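Alpha/beta hydrolase fold protein (Nakamurella multipartita, PDB 4Y7D) probably acts as a hydrolase, as its alpha/beta hydrolase fold suggests, with no particular substrate assigned. Local coordinates at residues A[38-43]-A[66-71]; A[84-89]-A[114-119]; A[101-106]-A[122-127]. One frame throughout, in Å; residues are numbered along the deposited sequence.

Contact 1: A[38-43]-A[66-71]; sequences VVHGSP and VDRPGY
The His40 ring is held on three sides by residues 66-71. The backbone N of Arg68 donates to His40 NE2 at 3.0 Å, nearly straight (173°) but tilted from the ring plane. The Arg68 side chain crosses one ring face, with NE near the rim. Its guanidinium also holds the main chain: Arg68 NE donates to His40 O at 3.0 Å, and Arg68 NH1 to Gly41 O at 3.1 Å from above the carbonyl plane. On another side, CE1 of His40 lies 3.5 Å from CD2 of Tyr71, in a T-shaped stack with the histidine edge over the tyrosine face. The farther part of that tyrosine meets Pro43, which follows a cis peptide, Pro43 CB lying 3.7 Å from Tyr71 CE1.

What sets the ring's rotation is His40 ND1, which donates to Gly41 O at 2.8 Å in the ring plane. Farther out, one water bridges Val38 O, His40 N and Val66 O where strands 35-39 and 62-66 part. Asp223, in helix 217-227, forms a salt bridge with Arg68 NH1 and hydrogen bonds with Tyr71 OH and Ser42 OG, tying both loops to that helix. A His-Gly pair just after strand 35-39 is a familiar feature of alpha/beta hydrolases, where the loop commonly contributes to the oxyanion hole.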
ATOM      1  N   VAL A  38      -0.566  -7.675  -4.264  1.00 17.16           N
ATOM      2  CA  VAL A  38      -0.499  -6.206  -4.041  1.00 16.43           C
ATOM      3  C   VAL A  38      -1.399  -5.904  -2.831  1.00 16.78           C
ATOM      4  O   VAL A  38      -2.601  -6.230  -2.867  1.00 17.48           O
ATOM      5  CB  VAL A  38      -1.001  -5.473  -5.273  1.00 17.25           C
ATOM      6  CG1 VAL A  38      -0.912  -3.972  -5.082  1.00 17.99           C
ATOM      7  CG2 VAL A  38      -0.151  -5.849  -6.458  1.00 18.59           C
ATOM      8  N   VAL A  39      -0.819  -5.283  -1.817  1.00 16.49           N
ATOM      9  CA  VAL A  39      -1.451  -5.149  -0.505  1.00 16.17           C
ATOM     10  C   VAL A  39      -1.570  -3.669  -0.114  1.00 18.01           C
ATOM     11  O   VAL A  39      -0.582  -2.960   0.154  1.00 18.35           O
ATOM     12  CB  VAL A  39      -0.639  -5.910   0.543  1.00 16.20           C
ATOM     13  CG1 VAL A  39      -1.404  -5.932   1.862  1.00 16.36           C
ATOM     14  CG2 VAL A  39      -0.271  -7.333   0.065  1.00 17.54           C
ATOM     15  N   HIS A  40      -2.806  -3.198  -0.107  1.00 17.87           N
ATOM     16  CA  HIS A  40      -3.126  -1.796   0.153  1.00 18.25           C
ATOM     17  C   HIS A  40      -2.921  -1.365   1.615  1.00 18.15           C
ATOM     18  O   HIS A  40      -2.895  -2.171   2.567  1.00 17.98           O
ATOM     19  CB  HIS A  40      -4.589  -1.490  -0.321  1.00 18.27           C
ATOM     20  CG  HIS A  40      -5.631  -2.129   0.510  1.00 18.69           C
ATOM     21  ND1 HIS A  40      -5.968  -1.670   1.770  1.00 18.91           N
ATOM     22  CD2 HIS A  40      -6.471  -3.171   0.253  1.00 18.40           C
ATOM     23  CE1 HIS A  40      -6.936  -2.420   2.264  1.00 18.92           C
ATOM     24  NE2 HIS A  40      -7.255  -3.332   1.373  1.00 18.61           N
ATOM     25  N   GLY A  41      -2.878  -0.052   1.782  1.00 19.66           N
ATOM     26  CA  GLY A  41      -2.747   0.566   3.082  1.00 18.03           C
ATOM     27  C   GLY A  41      -4.031   0.846   3.830  1.00 18.69           C
ATOM     28  O   GLY A  41      -5.050   0.176   3.627  1.00 19.23           O
ATOM     29  N   SER A  42      -3.964   1.827   4.724  1.00 19.00           N
ATOM     30  CA  SER A  42      -4.998   2.010   5.742  1.00 20.31           C
ATOM     31  C   SER A  42      -5.515   3.447   5.757  1.00 22.51           C
ATOM     32  O   SER A  42      -4.774   4.340   6.181  1.00 24.24           O
ATOM     33  CB  SER A  42      -4.432   1.727   7.115  1.00 21.60           C
ATOM     34  OG  SER A  42      -3.858   0.451   7.259  1.00 22.36           O
ATOM     35  N   PRO A  43      -6.757   3.694   5.309  1.00 21.70           N
ATOM     36  CA  PRO A  43      -7.658   2.723   4.663  1.00 21.77           C
ATOM     37  C   PRO A  43      -7.230   2.484   3.224  1.00 21.18           C
ATOM     38  O   PRO A  43      -6.280   3.092   2.739  1.00 21.20           O
ATOM     39  CB  PRO A  43      -8.989   3.460   4.641  1.00 22.75           C
ATOM     40  CG  PRO A  43      -8.579   4.887   4.425  1.00 23.53           C
ATOM     41  CD  PRO A  43      -7.333   5.052   5.280  1.00 23.84           C
ATOM     42  N   VAL A  66      -5.793  -7.545  -3.413  1.00 17.66           N
ATOM     43  CA  VAL A  66      -6.807  -7.907  -2.431  1.00 19.04           C
ATOM     44  C   VAL A  66      -7.523  -6.713  -1.865  1.00 19.62           C
ATOM     45  O   VAL A  66      -6.968  -5.613  -1.855  1.00 19.97           O
ATOM     46  CB  VAL A  66      -6.193  -8.647  -1.208  1.00 19.94           C
ATOM     47  CG1 VAL A  66      -5.879 -10.078  -1.597  1.00 21.25           C
ATOM     48  CG2 VAL A  66      -4.955  -7.933  -0.673  1.00 19.10           C
ATOM     49  N   ASP A  67      -8.728  -6.962  -1.356  1.00 19.68           N
ATOM     50  CA  ASP A  67      -9.366  -6.142  -0.328  1.00 20.04           C
ATOM     51  C   ASP A  67      -9.027  -6.824   1.001  1.00 20.04           C
ATOM     52  O   ASP A  67      -9.399  -7.966   1.217  1.00 20.15           O
ATOM     53  CB  ASP A  67     -10.870  -6.074  -0.515  1.00 21.25           C
ATOM     54  CG  ASP A  67     -11.295  -5.131  -1.603  1.00 23.89           C
ATOM     55  OD1 ASP A  67     -10.920  -3.945  -1.508  1.00 25.39           O
ATOM     56  OD2 ASP A  67     -12.031  -5.536  -2.558  1.00 23.21           O
ATOM     57  N   ARG A  68      -8.272  -6.161   1.872  1.00 18.78           N
ATOM     58  CA  ARG A  68      -7.967  -6.736   3.172  1.00 19.30           C
ATOM     59  C   ARG A  68      -9.227  -6.812   4.009  1.00 19.44           C
ATOM     60  O   ARG A  68     -10.213  -6.087   3.745  1.00 20.42           O
ATOM     61  CB  ARG A  68      -6.848  -5.981   3.883  1.00 19.76           C
ATOM     62  CG  ARG A  68      -5.507  -6.113   3.144  1.00 19.31           C
ATOM     63  CD  ARG A  68      -4.317  -5.688   3.992  1.00 19.64           C
ATOM     64  NE  ARG A  68      -4.334  -4.233   4.193  1.00 19.33           N
ATOM     65  CZ  ARG A  68      -4.705  -3.641   5.319  1.00 19.61           C
ATOM     66  NH1 ARG A  68      -4.770  -2.332   5.381  1.00 20.92           N
ATOM     67  NH2 ARG A  68      -5.072  -4.369   6.346  1.00 20.18           N
ATOM     68  N   PRO A  69      -9.237  -7.724   4.973  1.00 19.58           N
ATOM     69  CA  PRO A  69     -10.418  -7.868   5.847  1.00 20.67           C
ATOM     70  C   PRO A  69     -10.912  -6.563   6.438  1.00 21.24           C
ATOM     71  O   PRO A  69     -10.094  -5.791   6.987  1.00 20.74           O
ATOM     72  CB  PRO A  69      -9.923  -8.831   6.906  1.00 20.74           C
ATOM     73  CG  PRO A  69      -9.002  -9.748   6.124  1.00 20.25           C
ATOM     74  CD  PRO A  69      -8.245  -8.804   5.226  1.00 19.93           C
ATOM     75  N   GLY A  70     -12.233  -6.356   6.328  1.00 21.93           N
ATOM     76  CA  GLY A  70     -12.878  -5.157   6.794  1.00 22.46           C
ATOM     77  C   GLY A  70     -13.022  -4.079   5.762  1.00 21.87           C
ATOM     78  O   GLY A  70     -13.653  -3.054   6.042  1.00 22.57           O
ATOM     79  N   TYR A  71     -12.425  -4.265   4.574  1.00 20.40           N
ATOM     80  CA  TYR A  71     -12.546  -3.356   3.499  1.00 20.87           C
ATOM     81  C   TYR A  71     -13.390  -3.936   2.373  1.00 22.02           C
ATOM     82  O   TYR A  71     -13.189  -5.079   1.914  1.00 21.28           O
ATOM     83  CB  TYR A  71     -11.183  -3.024   2.947  1.00 20.58           C
ATOM     84  CG  TYR A  71     -10.328  -2.277   3.935  1.00 20.93           C
ATOM     85  CD1 TYR A  71     -10.491  -0.909   4.109  1.00 21.36           C
ATOM     86  CD2 TYR A  71      -9.338  -2.919   4.715  1.00 19.81           C
ATOM     87  CE1 TYR A  71      -9.685  -0.207   4.960  1.00 20.70           C
ATOM     88  CE2 TYR A  71      -8.523  -2.209   5.605  1.00 19.65           C
ATOM     89  CZ  TYR A  71      -8.691  -0.844   5.697  1.00 20.24           C
ATOM     90  OH  TYR A  71      -7.896  -0.097   6.528  1.00 19.75           O
TER
HETATM   91  O   HOH W   1      -4.548  -4.378  -2.174  1.00 18.57           O

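Contact 2: A[84-89]-A[114-119]; sequences EQAELY and YRLAAR
Two helices of the alpha/beta hydrolase fold, 82-95 and 110-119, pack here on the same side of the central sheet, against strands 35-39, 101-106 and 124-130. The short segments cross at -71°, and their axes come within 8.2 Å. The small side chain of Ala86 at the crossing is consistent with so close an approach: Ala86 CB points at the other helix and rests 3.4 Å from the backbone N of Leu116, with CB of Arg115 beside it.

Toward the sheet the contact is apolar. Leu116 sends its two methyls to different places, CD1 to within 3.5 Å of Ala86 O and CD2 to 4.0 Å from Tyr89 CB, where it also lies at the edge of the Tyr89 ring. Leu37 of strand 35-39 touches both Leu116 and Tyr89 from the sheet, and the Tyr89 hydroxyl is hydrogen-bonded to Ser112, near the start of helix 110-119.

On the outer side the contact is charged. Arg119 starts out extended, then bends at its third torsion (54°) and brings its guanidinium across the Glu87 side chain. Glu87 folds at its second torsion to meet it. Asp83 forms salt bridges with Arg119 NE and Arg115 NH2, while Arg115 NH1 bonds to Leu233 O and pairs with Glu234. His120 NE2 adds a hydrogen bond to Glu87 OE1. Such a cluster would be expected to favour the charged form of the carboxylates. In the salt bridge to Glu87, Arg119 grips a single oxygen with both terminal nitrogens: Glu87 OE1 lies in the guanidinium plane, 2.6 Å from Arg119 NH1 and 2.8 Å from Arg119 NH2, the second bond using its anti lone pair.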
ATOM      1  N   GLU A  84      -3.028 -13.227  11.009  1.00 21.40           N
ATOM      2  CA  GLU A  84      -4.184 -13.842  10.365  1.00 22.17           C
ATOM      3  C   GLU A  84      -4.379 -13.375   8.899  1.00 21.23           C
ATOM      4  O   GLU A  84      -4.798 -14.141   8.060  1.00 21.35           O
ATOM      5  CB  GLU A  84      -5.453 -13.588  11.150  1.00 23.80           C
ATOM      6  CG  GLU A  84      -5.405 -14.307  12.481  1.00 25.42           C
ATOM      7  CD  GLU A  84      -6.458 -13.861  13.492  1.00 28.02           C
ATOM      8  OE1 GLU A  84      -7.057 -12.789  13.364  1.00 26.31           O
ATOM      9  OE2 GLU A  84      -6.670 -14.633  14.416  1.00 29.93           O
ATOM     10  N   GLN A  85      -4.104 -12.101   8.620  1.00 20.28           N
ATOM     11  CA  GLN A  85      -4.159 -11.630   7.246  1.00 19.25           C
ATOM     12  C   GLN A  85      -3.097 -12.305   6.390  1.00 19.10           C
ATOM     13  O   GLN A  85      -3.401 -12.693   5.262  1.00 19.41           O
ATOM     14  CB  GLN A  85      -4.123 -10.093   7.201  1.00 19.05           C
ATOM     15  CG  GLN A  85      -5.374  -9.536   7.857  1.00 19.02           C
ATOM     16  CD  GLN A  85      -5.581  -8.045   7.766  1.00 19.72           C
ATOM     17  OE1 GLN A  85      -4.814  -7.332   7.109  1.00 20.00           O
ATOM     18  NE2 GLN A  85      -6.685  -7.564   8.391  1.00 20.59           N
ATOM     19  N   ALA A  86      -1.877 -12.474   6.908  1.00 19.09           N
ATOM     20  CA  ALA A  86      -0.855 -13.272   6.211  1.00 19.23           C
ATOM     21  C   ALA A  86      -1.367 -14.705   5.928  1.00 19.78           C
ATOM     22  O   ALA A  86      -1.169 -15.246   4.814  1.00 19.07           O
ATOM     23  CB  ALA A  86       0.399 -13.343   7.019  1.00 18.22           C
ATOM     24  N   GLU A  87      -2.001 -15.315   6.924  1.00 20.17           N
ATOM     25  CA  GLU A  87      -2.560 -16.658   6.778  1.00 21.67           C
ATOM     26  C   GLU A  87      -3.601 -16.688   5.687  1.00 20.91           C
ATOM     27  O   GLU A  87      -3.649 -17.644   4.891  1.00 21.49           O
ATOM     28  CB  GLU A  87      -3.136 -17.191   8.083  1.00 24.19           C
ATOM     29  CG  GLU A  87      -3.243 -18.709   8.121  1.00 28.89           C
ATOM     30  CD  GLU A  87      -1.879 -19.420   8.054  1.00 29.66           C
ATOM     31  OE1 GLU A  87      -0.878 -18.907   8.577  1.00 31.77           O
ATOM     32  OE2 GLU A  87      -1.833 -20.544   7.520  1.00 34.37           O
ATOM     33  N   LEU A  88      -4.383 -15.629   5.576  1.00 19.68           N
ATOM     34  CA  LEU A  88      -5.373 -15.511   4.514  1.00 18.86           C
ATOM     35  C   LEU A  88      -4.730 -15.407   3.171  1.00 19.08           C
ATOM     36  O   LEU A  88      -5.179 -16.042   2.242  1.00 19.58           O
ATOM     37  CB  LEU A  88      -6.263 -14.273   4.740  1.00 19.31           C
ATOM     38  CG  LEU A  88      -7.405 -14.013   3.766  1.00 19.49           C
ATOM     39  CD1 LEU A  88      -8.431 -15.120   3.756  1.00 20.55           C
ATOM     40  CD2 LEU A  88      -8.092 -12.691   4.061  1.00 20.03           C
ATOM     41  N   TYR A  89      -3.647 -14.643   3.057  1.00 19.51           N
ATOM     42  CA  TYR A  89      -2.982 -14.512   1.768  1.00 18.88           C
ATOM     43  C   TYR A  89      -2.423 -15.856   1.297  1.00 18.68           C
ATOM     44  O   TYR A  89      -2.489 -16.221   0.107  1.00 19.16           O
ATOM     45  CB  TYR A  89      -1.789 -13.505   1.805  1.00 18.63           C
ATOM     46  CG  TYR A  89      -2.131 -12.117   2.330  1.00 18.67           C
ATOM     47  CD1 TYR A  89      -3.431 -11.602   2.196  1.00 19.56           C
ATOM     48  CD2 TYR A  89      -1.152 -11.332   2.920  1.00 19.18           C
ATOM     49  CE1 TYR A  89      -3.745 -10.332   2.662  1.00 19.35           C
ATOM     50  CE2 TYR A  89      -1.467 -10.069   3.430  1.00 18.50           C
ATOM     51  CZ  TYR A  89      -2.746  -9.589   3.293  1.00 18.30           C
ATOM     52  OH  TYR A  89      -3.092  -8.385   3.814  1.00 19.90           O
ATOM     53  N   TYR A 114       4.746  -8.282   5.809  1.00 17.97           N
ATOM     54  CA  TYR A 114       5.890  -8.735   6.556  1.00 18.18           C
ATOM     55  C   TYR A 114       5.615 -10.077   7.239  1.00 19.00           C
ATOM     56  O   TYR A 114       6.495 -10.977   7.207  1.00 20.34           O
ATOM     57  CB  TYR A 114       6.370  -7.731   7.567  1.00 18.35           C
ATOM     58  CG  TYR A 114       7.048  -6.512   6.990  1.00 17.43           C
ATOM     59  CD1 TYR A 114       8.115  -6.628   6.065  1.00 17.36           C
ATOM     60  CD2 TYR A 114       6.621  -5.243   7.327  1.00 18.00           C
ATOM     61  CE1 TYR A 114       8.767  -5.525   5.588  1.00 18.59           C
ATOM     62  CE2 TYR A 114       7.273  -4.101   6.851  1.00 18.30           C
ATOM     63  CZ  TYR A 114       8.330  -4.239   5.960  1.00 19.24           C
ATOM     64  OH  TYR A 114       8.981  -3.140   5.481  1.00 19.32           O
ATOM     65  N   ARG A 115       4.445 -10.247   7.837  1.00 18.75           N
ATOM     66  CA  ARG A 115       4.132 -11.549   8.437  1.00 19.18           C
ATOM     67  C   ARG A 115       4.117 -12.720   7.420  1.00 19.42           C
ATOM     68  O   ARG A 115       4.504 -13.858   7.746  1.00 19.71           O
ATOM     69  CB  ARG A 115       2.824 -11.518   9.228  1.00 20.26           C
ATOM     70  CG  ARG A 115       2.865 -10.713  10.532  1.00 21.87           C
ATOM     71  CD  ARG A 115       4.027 -11.103  11.447  1.00 23.81           C
ATOM     72  NE  ARG A 115       3.835 -12.460  11.952  1.00 25.34           N
ATOM     73  CZ  ARG A 115       4.782 -13.224  12.461  1.00 27.52           C
ATOM     74  NH1 ARG A 115       6.070 -12.855  12.436  1.00 27.26           N
ATOM     75  NH2 ARG A 115       4.434 -14.422  12.924  1.00 29.52           N
ATOM     76  N   LEU A 116       3.610 -12.452   6.230  1.00 18.39           N
ATOM     77  CA  LEU A 116       3.590 -13.463   5.182  1.00 19.09           C
ATOM     78  C   LEU A 116       5.032 -13.846   4.829  1.00 19.25           C
ATOM     79  O   LEU A 116       5.391 -15.025   4.777  1.00 19.62           O
ATOM     80  CB  LEU A 116       2.870 -12.924   3.947  1.00 18.58           C
ATOM     81  CG  LEU A 116       2.742 -13.923   2.785  1.00 18.95           C
ATOM     82  CD1 LEU A 116       1.870 -15.130   3.166  1.00 19.64           C
ATOM     83  CD2 LEU A 116       2.197 -13.265   1.547  1.00 19.87           C
ATOM     84  N   ALA A 117       5.889 -12.841   4.619  1.00 19.06           N
ATOM     85  CA  ALA A 117       7.282 -13.132   4.294  1.00 19.00           C
ATOM     86  C   ALA A 117       8.031 -13.836   5.439  1.00 19.96           C
ATOM     87  O   ALA A 117       8.884 -14.690   5.184  1.00 21.75           O
ATOM     88  CB  ALA A 117       8.033 -11.860   3.838  1.00 18.98           C
ATOM     89  N   ALA A 118       7.718 -13.471   6.686  1.00 19.32           N
ATOM     90  CA  ALA A 118       8.361 -14.033   7.877  1.00 21.08           C
ATOM     91  C   ALA A 118       7.961 -15.457   8.149  1.00 23.12           C
ATOM     92  O   ALA A 118       8.819 -16.301   8.420  1.00 25.38           O
ATOM     93  CB  ALA A 118       8.061 -13.165   9.120  1.00 20.53           C
ATOM     94  N   ARG A 119       6.667 -15.740   8.121  1.00 22.15           N
ATOM     95  CA  ARG A 119       6.142 -17.020   8.537  1.00 26.11           C
ATOM     96  C   ARG A 119       5.833 -17.972   7.409  1.00 25.24           C
ATOM     97  O   ARG A 119       5.779 -19.176   7.639  1.00 25.60           O
ATOM     98  CB  ARG A 119       4.904 -16.764   9.435  1.00 30.55           C
ATOM     99  CG  ARG A 119       4.445 -17.988  10.227  1.00 38.19           C
ATOM    100  CD  ARG A 119       3.470 -17.626  11.352  1.00 41.30           C
ATOM    101  NE  ARG A 119       2.354 -16.862  10.818  1.00 40.74           N
ATOM    102  CZ  ARG A 119       1.337 -17.393  10.133  1.00 45.32           C
ATOM    103  NH1 ARG A 119       1.289 -18.720   9.923  1.00 46.70           N
ATOM    104  NH2 ARG A 119       0.368 -16.593   9.644  1.00 39.74           N
TER

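Contact 3: A[101-106]-A[122-127]; sequences AGVLCW and DRVRAL
Val103 fits between Val124 and Leu127 on one face of the sheet, where strands 101-106 and 124-130 run side by side and parallel. They are the two strands of a beta-alpha-beta unit in the alpha/beta hydrolase fold, joined through helix 110-119. The two methyls of Val103 divide the work. Val103 CG2 lies 4.0 Å from Val124 CG1 and almost as near Val124 CG2, while Val103 CG1 rests 3.8 Å from Leu127 CD1. With CG anti to the backbone N (chi1 178°), the Leu127 branch is carried along the sheet face toward Val103, and Leu127 CD1 also comes 4.3 Å from Cys105 SG. Helix 110-119 packs on this face: Leu116 sits on Val124, Tyr114 on Leu127, and Ser113 on Val103 and Cys105.

The paired backbones do not keep step. From Ala101 to Val103 is two residues, but from Val124 to Leu127 is three, the extra length being taken up at the corner at Arg125. Ala126 faces the other side of the sheet, where Gly102 brings no side chain. At the corner Ala101 N donates to Arg123 O at 3.0 Å and Arg125 N to Ala101 O at 2.9 Å, and the side chain of Arg125 starts out alongside Ala101, with Arg125 CB 3.8 Å from Ala101 O. Past it the ladder resumes: Val103 N donates to Ala126 O at 2.9 Å.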
ATOM      1  N   ALA A 101       4.537 -16.074  -4.882  1.00 20.49           N
ATOM      2  CA  ALA A 101       4.331 -14.840  -5.611  1.00 20.08           C
ATOM      3  C   ALA A 101       5.216 -13.762  -5.076  1.00 20.35           C
ATOM      4  O   ALA A 101       5.697 -13.827  -3.948  1.00 19.35           O
ATOM      5  CB  ALA A 101       2.883 -14.397  -5.524  1.00 19.76           C
ATOM      6  N   GLY A 102       5.438 -12.755  -5.911  1.00 19.13           N
ATOM      7  CA  GLY A 102       6.024 -11.535  -5.386  1.00 18.58           C
ATOM      8  C   GLY A 102       5.016 -10.821  -4.491  1.00 17.89           C
ATOM      9  O   GLY A 102       3.798 -11.124  -4.528  1.00 18.32           O
ATOM     10  N   VAL A 103       5.496  -9.912  -3.651  1.00 17.19           N
ATOM     11  CA  VAL A 103       4.624  -9.139  -2.807  1.00 17.65           C
ATOM     12  C   VAL A 103       5.025  -7.649  -2.889  1.00 17.71           C
ATOM     13  O   VAL A 103       6.195  -7.298  -2.728  1.00 17.28           O
ATOM     14  CB  VAL A 103       4.694  -9.593  -1.343  1.00 18.25           C
ATOM     15  CG1 VAL A 103       3.796  -8.698  -0.502  1.00 18.05           C
ATOM     16  CG2 VAL A 103       4.296 -11.049  -1.226  1.00 19.10           C
ATOM     17  N   LEU A 104       4.055  -6.804  -3.167  1.00 17.12           N
ATOM     18  CA  LEU A 104       4.185  -5.339  -3.142  1.00 17.17           C
ATOM     19  C   LEU A 104       3.231  -4.830  -2.073  1.00 18.00           C
ATOM     20  O   LEU A 104       2.001  -4.998  -2.186  1.00 19.07           O
ATOM     21  CB  LEU A 104       3.807  -4.707  -4.459  1.00 18.35           C
ATOM     22  CG  LEU A 104       3.734  -3.184  -4.516  1.00 17.99           C
ATOM     23  CD1 LEU A 104       5.134  -2.623  -4.359  1.00 19.05           C
ATOM     24  CD2 LEU A 104       3.102  -2.675  -5.771  1.00 18.92           C
ATOM     25  N   CYS A 105       3.790  -4.135  -1.095  1.00 16.67           N
ATOM     26  CA  CYS A 105       2.983  -3.505  -0.054  1.00 16.84           C
ATOM     27  C   CYS A 105       3.339  -2.043   0.135  1.00 17.05           C
ATOM     28  O   CYS A 105       4.444  -1.608  -0.179  1.00 17.30           O
ATOM     29  CB  CYS A 105       3.102  -4.251   1.247  1.00 16.42           C
ATOM     30  SG  CYS A 105       4.710  -4.236   2.087  1.00 18.34           S
ATOM     31  N   TRP A 106       2.379  -1.293   0.683  1.00 16.85           N
ATOM     32  CA  TRP A 106       2.620   0.116   1.003  1.00 17.32           C
ATOM     33  C   TRP A 106       1.922   0.408   2.292  1.00 18.53           C
ATOM     34  O   TRP A 106       0.853  -0.128   2.516  1.00 18.28           O
ATOM     35  CB  TRP A 106       2.055   0.962  -0.113  1.00 18.83           C
ATOM     36  CG  TRP A 106       2.126   2.467   0.001  1.00 19.47           C
ATOM     37  CD1 TRP A 106       3.066   3.223   0.636  1.00 20.95           C
ATOM     38  CD2 TRP A 106       1.274   3.373  -0.654  1.00 22.58           C
ATOM     39  NE1 TRP A 106       2.842   4.560   0.421  1.00 20.60           N
ATOM     40  CE2 TRP A 106       1.737   4.679  -0.368  1.00 22.32           C
ATOM     41  CE3 TRP A 106       0.161   3.217  -1.498  1.00 23.92           C
ATOM     42  CZ2 TRP A 106       1.110   5.821  -0.867  1.00 23.86           C
ATOM     43  CZ3 TRP A 106      -0.447   4.350  -2.023  1.00 24.10           C
ATOM     44  CH2 TRP A 106       0.013   5.639  -1.688  1.00 24.80           C
ATOM     45  N   ASP A 122       8.402 -19.663   2.009  1.00 26.45           N
ATOM     46  CA  ASP A 122       8.323 -20.430   0.766  1.00 28.00           C
ATOM     47  C   ASP A 122       7.295 -19.860  -0.236  1.00 25.93           C
ATOM     48  O   ASP A 122       7.303 -20.277  -1.393  1.00 25.91           O
ATOM     49  CB  ASP A 122       7.924 -21.895   1.069  1.00 31.43           C
ATOM     50  CG  ASP A 122       9.021 -22.669   1.811  1.00 36.91           C
ATOM     51  OD1 ASP A 122      10.158 -22.176   1.949  1.00 37.84           O
ATOM     52  OD2 ASP A 122       8.732 -23.806   2.250  1.00 42.77           O
ATOM     53  N   ARG A 123       6.395 -19.004   0.224  1.00 23.11           N
ATOM     54  CA  ARG A 123       5.309 -18.452  -0.594  1.00 22.61           C
ATOM     55  C   ARG A 123       5.617 -17.051  -1.155  1.00 21.67           C
ATOM     56  O   ARG A 123       4.834 -16.526  -1.957  1.00 21.02           O
ATOM     57  CB  ARG A 123       4.020 -18.338   0.213  1.00 22.80           C
ATOM     58  CG  ARG A 123       3.617 -19.560   0.988  1.00 24.20           C
ATOM     59  CD  ARG A 123       3.590 -20.832   0.188  1.00 25.13           C
ATOM     60  NE  ARG A 123       2.505 -20.931  -0.809  1.00 24.99           N
ATOM     61  CZ  ARG A 123       1.235 -21.287  -0.542  1.00 24.04           C
ATOM     62  NH1 ARG A 123       0.818 -21.502   0.687  1.00 24.35           N
ATOM     63  NH2 ARG A 123       0.365 -21.389  -1.530  1.00 25.18           N
ATOM     64  N   VAL A 124       6.748 -16.474  -0.747  1.00 21.56           N
ATOM     65  CA  VAL A 124       7.132 -15.126  -1.143  1.00 19.67           C
ATOM     66  C   VAL A 124       8.452 -15.151  -1.974  1.00 20.66           C
ATOM     67  O   VAL A 124       9.535 -15.471  -1.454  1.00 21.52           O
ATOM     68  CB  VAL A 124       7.271 -14.236   0.090  1.00 19.41           C
ATOM     69  CG1 VAL A 124       7.713 -12.842  -0.285  1.00 20.25           C
ATOM     70  CG2 VAL A 124       5.967 -14.173   0.874  1.00 18.67           C
ATOM     71  N   ARG A 125       8.333 -14.864  -3.270  1.00 21.13           N
ATOM     72  CA  ARG A 125       9.477 -14.828  -4.183  0.70 22.59           C
ATOM     73  C   ARG A 125      10.399 -13.628  -3.970  1.00 21.06           C
ATOM     74  O   ARG A 125      11.638 -13.716  -4.148  1.00 20.76           O
ATOM     75  CB  ARG A 125       8.986 -14.802  -5.636  0.70 25.62           C
ATOM     76  CG  ARG A 125       8.229 -16.042  -6.093  0.70 30.14           C
ATOM     77  CD  ARG A 125       8.687 -16.546  -7.474  0.70 34.56           C
ATOM     78  NE  ARG A 125       8.000 -17.786  -7.873  0.70 40.08           N
ATOM     79  CZ  ARG A 125       8.248 -19.012  -7.378  0.70 43.13           C
ATOM     80  NH1 ARG A 125       7.549 -20.070  -7.815  0.70 44.48           N
ATOM     81  NH2 ARG A 125       9.160 -19.201  -6.423  0.70 43.75           N
ATOM     82  N   ALA A 126       9.795 -12.497  -3.628  1.00 19.99           N
ATOM     83  CA  ALA A 126      10.462 -11.204  -3.477  1.00 18.98           C
ATOM     84  C   ALA A 126       9.482 -10.254  -2.808  1.00 18.53           C
ATOM     85  O   ALA A 126       8.257 -10.411  -2.915  1.00 18.30           O
ATOM     86  CB  ALA A 126      10.882 -10.672  -4.822  1.00 19.56           C
ATOM     87  N   LEU A 127      10.010  -9.249  -2.123  1.00 18.30           N
ATOM     88  CA  LEU A 127       9.219  -8.293  -1.386  1.00 17.98           C
ATOM     89  C   LEU A 127       9.643  -6.865  -1.761  1.00 18.13           C
ATOM     90  O   LEU A 127      10.793  -6.520  -1.626  1.00 18.88           O
ATOM     91  CB  LEU A 127       9.396  -8.531   0.129  1.00 18.14           C
ATOM     92  CG  LEU A 127       8.669  -7.578   1.113  1.00 18.77           C
ATOM     93  CD1 LEU A 127       7.159  -7.572   0.883  1.00 18.60           C
ATOM     94  CD2 LEU A 127       9.063  -8.049   2.489  1.00 18.94           C
TER

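Strand 35-39 lies beside strand 101-106, so contacts 1 and 3 share a sheet; Val39 N and Leu104 O, 2.9 Å apart, probably form a hydrogen bond. Contact 2 packs on the sheet next to contact 3 and touches contact 1. Its centre is about 10 Å from that of contact 3, and Leu116 CD2 reaches Val103 CG2 at 4.1 Å. It is about 13 Å from the centre of contact 1, where Arg68 NH2 approaches Gln85 OE1 at 3.1 Å. In this family the nucleophile elbow normally follows the strand of 101-106, and the loop of contact 1 leaves the neighbouring strand at the same end. The sodium ion, at Ala176 and Gly179, belongs to none of these contacts.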